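Local structure of (R)-2-hydroxyglutaryl-CoA dehydratase activating ATPase (Acidaminococcus fermentans, 1HUX) at residues I208-Q220 with L232-N245. The protein uses ATP to drive electron transfer that activates the dehydratase of glutamate fermentation, working as a homodimer that shares one [4Fe-4S] cluster. Numbering follows the deposited sequence.
Sequences IVKDVVMTGGVAQ and LGVEIKTSPLAQYN. With ADP (adenosine-5'-diphosphate), chain D.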
ATOM      1  N   ILE A 208     -18.297 -11.518 -12.936  1.00 11.52           N
ATOM      2  CA  ILE A 208     -19.092 -10.445 -13.491  1.00 11.52           C
ATOM      3  C   ILE A 208     -20.342 -10.960 -14.145  1.00 11.52           C
ATOM      4  O   ILE A 208     -20.292 -11.527 -15.245  1.00 11.52           O
ATOM      5  CB  ILE A 208     -18.338  -9.646 -14.552  1.00 11.05           C
ATOM      6  CG1 ILE A 208     -17.286  -8.780 -13.878  1.00 11.05           C
ATOM      7  CG2 ILE A 208     -19.302  -8.792 -15.359  1.00 11.05           C
ATOM      8  CD1 ILE A 208     -15.914  -9.414 -13.877  1.00 11.05           C
ATOM      9  N   VAL A 209     -21.473 -10.766 -13.494  1.00 25.10           N
ATOM     10  CA  VAL A 209     -22.703 -11.193 -14.099  1.00 25.10           C
ATOM     11  C   VAL A 209     -23.298 -10.034 -14.870  1.00 25.10           C
ATOM     12  O   VAL A 209     -22.888  -8.890 -14.742  1.00 25.10           O
ATOM     13  CB  VAL A 209     -23.733 -11.656 -13.051  1.00 10.23           C
ATOM     14  CG1 VAL A 209     -25.048 -12.057 -13.755  1.00 10.23           C
ATOM     15  CG2 VAL A 209     -23.153 -12.825 -12.286  1.00 10.23           C
ATOM     16  N   LYS A 210     -24.290 -10.380 -15.657  1.00 47.41           N
ATOM     17  CA  LYS A 210     -25.028  -9.464 -16.459  1.00 47.41           C
ATOM     18  C   LYS A 210     -25.575  -8.299 -15.688  1.00 47.41           C
ATOM     19  O   LYS A 210     -26.020  -8.428 -14.568  1.00 47.41           O
ATOM     20  CB  LYS A 210     -26.152 -10.225 -17.117  1.00 54.44           C
ATOM     21  CG  LYS A 210     -26.052 -10.052 -18.592  1.00 54.44           C
ATOM     22  CD  LYS A 210     -26.878 -11.025 -19.418  1.00 54.44           C
ATOM     23  CE  LYS A 210     -26.575 -10.615 -20.854  1.00 54.44           C
ATOM     24  NZ  LYS A 210     -27.290 -11.462 -21.865  1.00 54.44           N
ATOM     25  N   ASP A 211     -25.532  -7.143 -16.341  1.00 16.68           N
ATOM     26  CA  ASP A 211     -25.990  -5.877 -15.776  1.00 16.68           C
ATOM     27  C   ASP A 211     -25.194  -5.486 -14.550  1.00 16.68           C
ATOM     28  O   ASP A 211     -25.617  -5.596 -13.403  1.00 16.68           O
ATOM     29  CB  ASP A 211     -27.489  -5.933 -15.517  1.00 41.30           C
ATOM     30  CG  ASP A 211     -28.272  -5.231 -16.590  1.00 41.30           C
ATOM     31  OD1 ASP A 211     -28.080  -4.002 -16.704  1.00 41.30           O
ATOM     32  OD2 ASP A 211     -29.018  -5.881 -17.350  1.00 41.30           O
ATOM     33  N   VAL A 212     -23.960  -5.060 -14.834  1.00 18.26           N
ATOM     34  CA  VAL A 212     -23.011  -4.612 -13.853  1.00 18.26           C
ATOM     35  C   VAL A 212     -23.253  -3.132 -13.609  1.00 18.26           C
ATOM     36  O   VAL A 212     -23.436  -2.371 -14.555  1.00 18.26           O
ATOM     37  CB  VAL A 212     -21.556  -4.803 -14.367  1.00 21.43           C
ATOM     38  CG1 VAL A 212     -20.556  -4.459 -13.227  1.00 21.43           C
ATOM     39  CG2 VAL A 212     -21.341  -6.206 -14.820  1.00 21.43           C
ATOM     40  N   VAL A 213     -23.270  -2.724 -12.351  1.00 14.24           N
ATOM     41  CA  VAL A 213     -23.458  -1.301 -12.040  1.00 14.24           C
ATOM     42  C   VAL A 213     -22.385  -0.826 -11.075  1.00 14.24           C
ATOM     43  O   VAL A 213     -21.968  -1.564 -10.168  1.00 14.24           O
ATOM     44  CB  VAL A 213     -24.824  -1.021 -11.397  1.00 11.63           C
ATOM     45  CG1 VAL A 213     -25.919  -1.397 -12.367  1.00 11.63           C
ATOM     46  CG2 VAL A 213     -24.948  -1.814 -10.117  1.00 11.63           C
ATOM     47  N   MET A 214     -21.913   0.395 -11.297  1.00 17.14           N
ATOM     48  CA  MET A 214     -20.894   0.957 -10.435  1.00 17.14           C
ATOM     49  C   MET A 214     -21.561   1.926  -9.453  1.00 17.14           C
ATOM     50  O   MET A 214     -22.388   2.773  -9.821  1.00 17.14           O
ATOM     51  CB  MET A 214     -19.829   1.652 -11.278  1.00 21.74           C
ATOM     52  CG  MET A 214     -18.723   2.242 -10.459  1.00 21.74           C
ATOM     53  SD  MET A 214     -17.471   2.952 -11.494  1.00 21.74           S
ATOM     54  CE  MET A 214     -15.986   2.577 -10.463  1.00 21.74           C
ATOM     55  N   THR A 215     -21.188   1.761  -8.193  1.00 22.42           N
ATOM     56  CA  THR A 215     -21.717   2.530  -7.083  1.00 22.42           C
ATOM     57  C   THR A 215     -20.618   3.147  -6.233  1.00 22.42           C
ATOM     58  O   THR A 215     -19.482   2.670  -6.222  1.00 22.42           O
ATOM     59  CB  THR A 215     -22.578   1.615  -6.223  1.00 20.26           C
ATOM     60  OG1 THR A 215     -23.866   1.523  -6.826  1.00 20.26           O
ATOM     61  CG2 THR A 215     -22.693   2.120  -4.823  1.00 20.26           C
ATOM     62  N   GLY A 216     -20.956   4.210  -5.516  1.00 18.35           N
ATOM     63  CA  GLY A 216     -19.970   4.870  -4.681  1.00 18.35           C
ATOM     64  C   GLY A 216     -19.614   6.228  -5.247  1.00 18.35           C
ATOM     65  O   GLY A 216     -20.031   6.583  -6.354  1.00 18.35           O
ATOM     66  N   GLY A 217     -18.841   7.001  -4.497  1.00 28.42           N
ATOM     67  CA  GLY A 217     -18.491   8.317  -4.985  1.00 28.42           C
ATOM     68  C   GLY A 217     -17.617   8.238  -6.210  1.00 28.42           C
ATOM     69  O   GLY A 217     -17.840   8.963  -7.185  1.00 28.42           O
ATOM     70  N   VAL A 218     -16.622   7.356  -6.170  1.00 11.01           N
ATOM     71  CA  VAL A 218     -15.720   7.210  -7.302  1.00 11.01           C
ATOM     72  C   VAL A 218     -16.500   6.863  -8.573  1.00 11.01           C
ATOM     73  O   VAL A 218     -16.005   7.024  -9.690  1.00 11.01           O
ATOM     74  CB  VAL A 218     -14.670   6.125  -7.025  1.00 10.23           C
ATOM     75  CG1 VAL A 218     -13.671   6.073  -8.157  1.00 10.23           C
ATOM     76  CG2 VAL A 218     -13.970   6.420  -5.706  1.00 10.23           C
ATOM     77  N   ALA A 219     -17.734   6.401  -8.394  1.00 33.21           N
ATOM     78  CA  ALA A 219     -18.563   6.026  -9.524  1.00 33.21           C
ATOM     79  C   ALA A 219     -18.622   7.161 -10.539  1.00 33.21           C
ATOM     80  O   ALA A 219     -18.630   6.929 -11.752  1.00 33.21           O
ATOM     81  CB  ALA A 219     -19.957   5.669  -9.049  1.00 13.96           C
ATOM     82  N   GLN A 220     -18.649   8.391 -10.042  1.00 38.45           N
ATOM     83  CA  GLN A 220     -18.721   9.566 -10.905  1.00 38.45           C
ATOM     84  C   GLN A 220     -17.588   9.609 -11.918  1.00 38.45           C
ATOM     85  O   GLN A 220     -17.801   9.948 -13.089  1.00 38.45           O
ATOM     86  CB  GLN A 220     -18.692  10.822 -10.050  1.00 69.33           C
ATOM     87  CG  GLN A 220     -19.902  10.961  -9.162  1.00 69.33           C
ATOM     88  CD  GLN A 220     -19.654  11.911  -8.028  1.00 69.33           C
ATOM     89  OE1 GLN A 220     -19.233  13.044  -8.238  1.00 69.33           O
ATOM     90  NE2 GLN A 220     -19.914  11.458  -6.809  1.00 69.33           N
ATOM     91  N   LEU A 232     -13.283  -5.530 -18.016  1.00 34.54           N
ATOM     92  CA  LEU A 232     -14.293  -6.582 -17.984  1.00 34.54           C
ATOM     93  C   LEU A 232     -15.001  -6.778 -19.324  1.00 34.54           C
ATOM     94  O   LEU A 232     -15.698  -7.776 -19.532  1.00 34.54           O
ATOM     95  CB  LEU A 232     -15.330  -6.270 -16.907  1.00 15.59           C
ATOM     96  CG  LEU A 232     -14.817  -5.936 -15.509  1.00 15.59           C
ATOM     97  CD1 LEU A 232     -16.036  -5.747 -14.605  1.00 15.59           C
ATOM     98  CD2 LEU A 232     -13.905  -7.027 -14.964  1.00 15.59           C
ATOM     99  N   GLY A 233     -14.838  -5.820 -20.226  1.00 31.19           N
ATOM    100  CA  GLY A 233     -15.469  -5.932 -21.528  1.00 31.19           C
ATOM    101  C   GLY A 233     -16.982  -6.068 -21.520  1.00 31.19           C
ATOM    102  O   GLY A 233     -17.556  -6.770 -22.355  1.00 31.19           O
ATOM    103  N   VAL A 234     -17.630  -5.399 -20.574  1.00 32.80           N
ATOM    104  CA  VAL A 234     -19.085  -5.423 -20.470  1.00 32.80           C
ATOM    105  C   VAL A 234     -19.529  -4.043 -20.036  1.00 32.80           C
ATOM    106  O   VAL A 234     -18.751  -3.321 -19.423  1.00 32.80           O
ATOM    107  CB  VAL A 234     -19.575  -6.450 -19.425  1.00 31.47           C
ATOM    108  CG1 VAL A 234     -19.723  -7.823 -20.071  1.00 31.47           C
ATOM    109  CG2 VAL A 234     -18.599  -6.517 -18.266  1.00 31.47           C
ATOM    110  N   GLU A 235     -20.765  -3.670 -20.364  1.00 34.08           N
ATOM    111  CA  GLU A 235     -21.291  -2.362 -19.978  1.00 34.08           C
ATOM    112  C   GLU A 235     -21.320  -2.201 -18.465  1.00 34.08           C
ATOM    113  O   GLU A 235     -21.712  -3.120 -17.737  1.00 34.08           O
ATOM    114  CB  GLU A 235     -22.713  -2.169 -20.490  1.00 82.91           C
ATOM    115  CG  GLU A 235     -22.817  -1.645 -21.890  1.00 82.91           C
ATOM    116  CD  GLU A 235     -24.261  -1.484 -22.316  1.00 82.91           C
ATOM    117  OE1 GLU A 235     -24.956  -2.514 -22.465  1.00 82.91           O
ATOM    118  OE2 GLU A 235     -24.707  -0.328 -22.488  1.00 82.91           O
ATOM    119  N   ILE A 236     -20.878  -1.038 -18.000  1.00 24.56           N
ATOM    120  CA  ILE A 236     -20.904  -0.717 -16.580  1.00 24.56           C
ATOM    121  C   ILE A 236     -21.856   0.473 -16.480  1.00 24.56           C
ATOM    122  O   ILE A 236     -21.615   1.532 -17.070  1.00 24.56           O
ATOM    123  CB  ILE A 236     -19.525  -0.304 -16.029  1.00 15.31           C
ATOM    124  CG1 ILE A 236     -18.494  -1.424 -16.249  1.00 15.31           C
ATOM    125  CG2 ILE A 236     -19.645  -0.004 -14.538  1.00 15.31           C
ATOM    126  CD1 ILE A 236     -18.733  -2.700 -15.439  1.00 15.31           C
ATOM    127  N   LYS A 237     -22.957   0.283 -15.759  1.00 28.88           N
ATOM    128  CA  LYS A 237     -23.956   1.328 -15.595  1.00 28.88           C
ATOM    129  C   LYS A 237     -23.708   2.141 -14.338  1.00 28.88           C
ATOM    130  O   LYS A 237     -23.020   1.697 -13.408  1.00 28.88           O
ATOM    131  CB  LYS A 237     -25.356   0.714 -15.531  1.00 30.97           C
ATOM    132  CG  LYS A 237     -25.649  -0.229 -16.674  1.00 30.97           C
ATOM    133  CD  LYS A 237     -27.124  -0.558 -16.764  1.00 30.97           C
ATOM    134  CE  LYS A 237     -27.409  -1.326 -18.036  1.00 30.97           C
ATOM    135  NZ  LYS A 237     -28.861  -1.391 -18.344  1.00 30.97           N
ATOM    136  N   THR A 238     -24.267   3.344 -14.333  1.00 20.93           N
ATOM    137  CA  THR A 238     -24.146   4.245 -13.196  1.00 20.93           C
ATOM    138  C   THR A 238     -25.149   5.379 -13.404  1.00 20.93           C
ATOM    139  O   THR A 238     -25.557   5.656 -14.536  1.00 20.93           O
ATOM    140  CB  THR A 238     -22.703   4.808 -13.081  1.00 26.43           C
ATOM    141  OG1 THR A 238     -22.530   5.468 -11.815  1.00 26.43           O
ATOM    142  CG2 THR A 238     -22.414   5.771 -14.237  1.00 26.43           C
ATOM    143  N   SER A 239     -25.570   6.004 -12.307  1.00 14.52           N
ATOM    144  CA  SER A 239     -26.519   7.117 -12.374  1.00 14.52           C
ATOM    145  C   SER A 239     -26.090   8.152 -11.346  1.00 14.52           C
ATOM    146  O   SER A 239     -25.229   7.882 -10.502  1.00 14.52           O
ATOM    147  CB  SER A 239     -27.953   6.651 -12.062  1.00 29.76           C
ATOM    148  OG  SER A 239     -28.230   6.724 -10.669  1.00 29.76           O
ATOM    149  N   PRO A 240     -26.690   9.351 -11.406  1.00 17.05           N
ATOM    150  CA  PRO A 240     -26.379  10.449 -10.481  1.00 17.05           C
ATOM    151  C   PRO A 240     -26.440  10.005  -9.014  1.00 17.05           C
ATOM    152  O   PRO A 240     -25.593  10.380  -8.184  1.00 17.05           O
ATOM    153  CB  PRO A 240     -27.445  11.478 -10.820  1.00 19.18           C
ATOM    154  CG  PRO A 240     -27.661  11.258 -12.306  1.00 19.18           C
ATOM    155  CD  PRO A 240     -27.714   9.758 -12.389  1.00 19.18           C
ATOM    156  N   LEU A 241     -27.449   9.189  -8.716  1.00 14.40           N
ATOM    157  CA  LEU A 241     -27.678   8.658  -7.369  1.00 14.40           C
ATOM    158  C   LEU A 241     -26.621   7.667  -6.912  1.00 14.40           C
ATOM    159  O   LEU A 241     -26.689   7.142  -5.800  1.00 14.40           O
ATOM    160  CB  LEU A 241     -29.043   7.976  -7.319  1.00 23.79           C
ATOM    161  CG  LEU A 241     -30.216   8.922  -7.564  1.00 23.79           C
ATOM    162  CD1 LEU A 241     -31.497   8.122  -7.673  1.00 23.79           C
ATOM    163  CD2 LEU A 241     -30.283   9.948  -6.424  1.00 23.79           C
ATOM    164  N   ALA A 242     -25.647   7.420  -7.780  1.00 28.40           N
ATOM    165  CA  ALA A 242     -24.584   6.471  -7.503  1.00 28.40           C
ATOM    166  C   ALA A 242     -24.073   6.491  -6.067  1.00 28.40           C
ATOM    167  O   ALA A 242     -24.076   5.461  -5.393  1.00 28.40           O
ATOM    168  CB  ALA A 242     -23.437   6.700  -8.468  1.00 37.94           C
ATOM    169  N   GLN A 243     -23.654   7.661  -5.592  1.00 17.94           N
ATOM    170  CA  GLN A 243     -23.104   7.787  -4.238  1.00 17.94           C
ATOM    171  C   GLN A 243     -24.143   7.717  -3.119  1.00 17.94           C
ATOM    172  O   GLN A 243     -23.796   7.593  -1.938  1.00 17.94           O
ATOM    173  CB  GLN A 243     -22.309   9.092  -4.134  1.00 10.23           C
ATOM    174  CG  GLN A 243     -21.607   9.305  -2.802  1.00 10.23           C
ATOM    175  CD  GLN A 243     -20.706  10.528  -2.818  1.00 10.23           C
ATOM    176  OE1 GLN A 243     -20.891  11.451  -3.638  1.00 10.23           O
ATOM    177  NE2 GLN A 243     -19.735  10.555  -1.907  1.00 10.23           N
ATOM    178  N   TYR A 244     -25.415   7.787  -3.496  1.00 22.95           N
ATOM    179  CA  TYR A 244     -26.502   7.741  -2.529  1.00 22.95           C
ATOM    180  C   TYR A 244     -27.140   6.364  -2.494  1.00 22.95           C
ATOM    181  O   TYR A 244     -28.208   6.171  -1.902  1.00 22.95           O
ATOM    182  CB  TYR A 244     -27.578   8.762  -2.890  1.00 30.78           C
ATOM    183  CG  TYR A 244     -27.100  10.195  -2.882  1.00 30.78           C
ATOM    184  CD1 TYR A 244     -26.752  10.843  -4.068  1.00 30.78           C
ATOM    185  CD2 TYR A 244     -26.989  10.903  -1.689  1.00 30.78           C
ATOM    186  CE1 TYR A 244     -26.301  12.162  -4.066  1.00 30.78           C
ATOM    187  CE2 TYR A 244     -26.542  12.221  -1.675  1.00 30.78           C
ATOM    188  CZ  TYR A 244     -26.197  12.843  -2.866  1.00 30.78           C
ATOM    189  OH  TYR A 244     -25.718  14.135  -2.861  1.00 30.78           O
ATOM    190  N   ASN A 245     -26.489   5.398  -3.129  1.00 23.84           N
ATOM    191  CA  ASN A 245     -27.022   4.045  -3.185  1.00 23.84           C
ATOM    192  C   ASN A 245     -27.131   3.409  -1.808  1.00 23.84           C
ATOM    193  O   ASN A 245     -28.159   2.854  -1.452  1.00 23.84           O
ATOM    194  CB  ASN A 245     -26.141   3.177  -4.082  1.00 22.59           C
ATOM    195  CG  ASN A 245     -26.821   1.882  -4.481  1.00 22.59           C
ATOM    196  OD1 ASN A 245     -26.295   1.094  -5.275  1.00 22.59           O
ATOM    197  ND2 ASN A 245     -28.002   1.654  -3.932  1.00 22.59           N
TER
HETATM  198  PB  ADP D 506     -17.569   6.191   2.113  1.00 47.40           P
HETATM  199  O1B ADP D 506     -17.536   4.804   1.536  1.00 52.98           O
HETATM  200  O2B ADP D 506     -18.976   6.671   2.584  1.00 51.19           O
HETATM  201  O3B ADP D 506     -16.486   6.455   3.143  1.00 40.91           O
HETATM  202  PA  ADP D 506     -18.028   7.447  -0.371  1.00 30.62           P
HETATM  203  O1A ADP D 506     -19.003   8.575  -0.167  1.00 43.37           O
HETATM  204  O2A ADP D 506     -18.505   6.232  -1.034  1.00 13.33           O
HETATM  205  O3A ADP D 506     -17.304   7.138   1.015  1.00 17.84           O
HETATM  206  O5' ADP D 506     -16.755   8.023  -1.067  1.00 42.87           O
HETATM  207  C5' ADP D 506     -16.849   8.452  -2.319  1.00 44.56           C
HETATM  208  C4' ADP D 506     -15.536   8.627  -2.986  1.00 50.86           C
HETATM  209  O4' ADP D 506     -15.748   9.280  -4.274  1.00 56.51           O
HETATM  210  C3' ADP D 506     -14.362   9.477  -2.258  1.00 26.09           C
HETATM  211  O3' ADP D 506     -13.050   8.942  -2.562  1.00 39.80           O
HETATM  212  C2' ADP D 506     -14.671  10.839  -2.849  1.00 31.00           C
HETATM  213  O2' ADP D 506     -13.589  11.824  -2.907  1.00 45.67           O
HETATM  214  C1' ADP D 506     -15.097  10.458  -4.261  1.00 32.96           C
HETATM  215  N9  ADP D 506     -15.746  11.514  -5.071  1.00 40.19           N
HETATM  216  C8  ADP D 506     -16.732  12.307  -4.646  1.00 25.16           C
HETATM  217  N7  ADP D 506     -17.119  13.122  -5.533  1.00 23.78           N
HETATM  218  C5  ADP D 506     -16.319  12.852  -6.636  1.00 28.86           C
HETATM  219  C6  ADP D 506     -16.236  13.379  -7.970  1.00 29.58           C
HETATM  220  N6  ADP D 506     -17.033  14.392  -8.414  1.00 20.76           N
HETATM  221  N1  ADP D 506     -15.310  12.838  -8.815  1.00 26.59           N
HETATM  222  C2  ADP D 506     -14.517  11.847  -8.379  1.00 34.60           C
HETATM  223  N3  ADP D 506     -14.527  11.285  -7.153  1.00 20.60           N
HETATM  224  C4  ADP D 506     -15.456  11.839  -6.331  1.00 36.76           C
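Strand 212-215 and the short strand 236-237 lie parallel, joined through helix 222-232 as a beta-alpha-beta unit at one side of a five-stranded sheet of this actin-like ATPase. Two backbone bonds set the register on either side of V213: K237 N gives its hydrogen to V212 O at 3.0 Å, and K237 O receives M214 N. On the face that carries V212 and I236, CD1 of I236 lies against CG1 and CB of V212, 3.4 Å from CG1, while CG2 of I236, anti to the backbone N, meets M214 CB. V234 CG2 links I208 CG2 to this apolar layer, and I208 extends it toward the end of the helix, its CG1 and CD1 meeting the two methyls of L232. On the other face K237 runs extended beyond CG, passing V213 CG1 with its CB and ending in a salt bridge, NZ to D211 OD1 at 3.2 Å.

The two segments stay in touch from T215 onward. T215 OG1 donates to N245 OD1 over 2.9 Å, in the carbonyl plane and on a lone pair, with H86 of helix 82-93 packed against both residues. A weak bond runs from G216 N to A242 O. Q243 has CG anti to its backbone N (chi1 -176°), and the extended chain passes G217 CA to bring NE2 within 2.7 Å of ADP O1A, a nearly straight hydrogen bond (165°). Its OE1 takes a weak, bent bond from Q220 NE2, the amide planes 47° apart. Q243 thus grips the alpha-phosphate with one end of its amide and faces Q220, beside the adenine, with the other, consistent with the segments that follow the paired strands bringing two ATP-binding glutamines to one nucleotide.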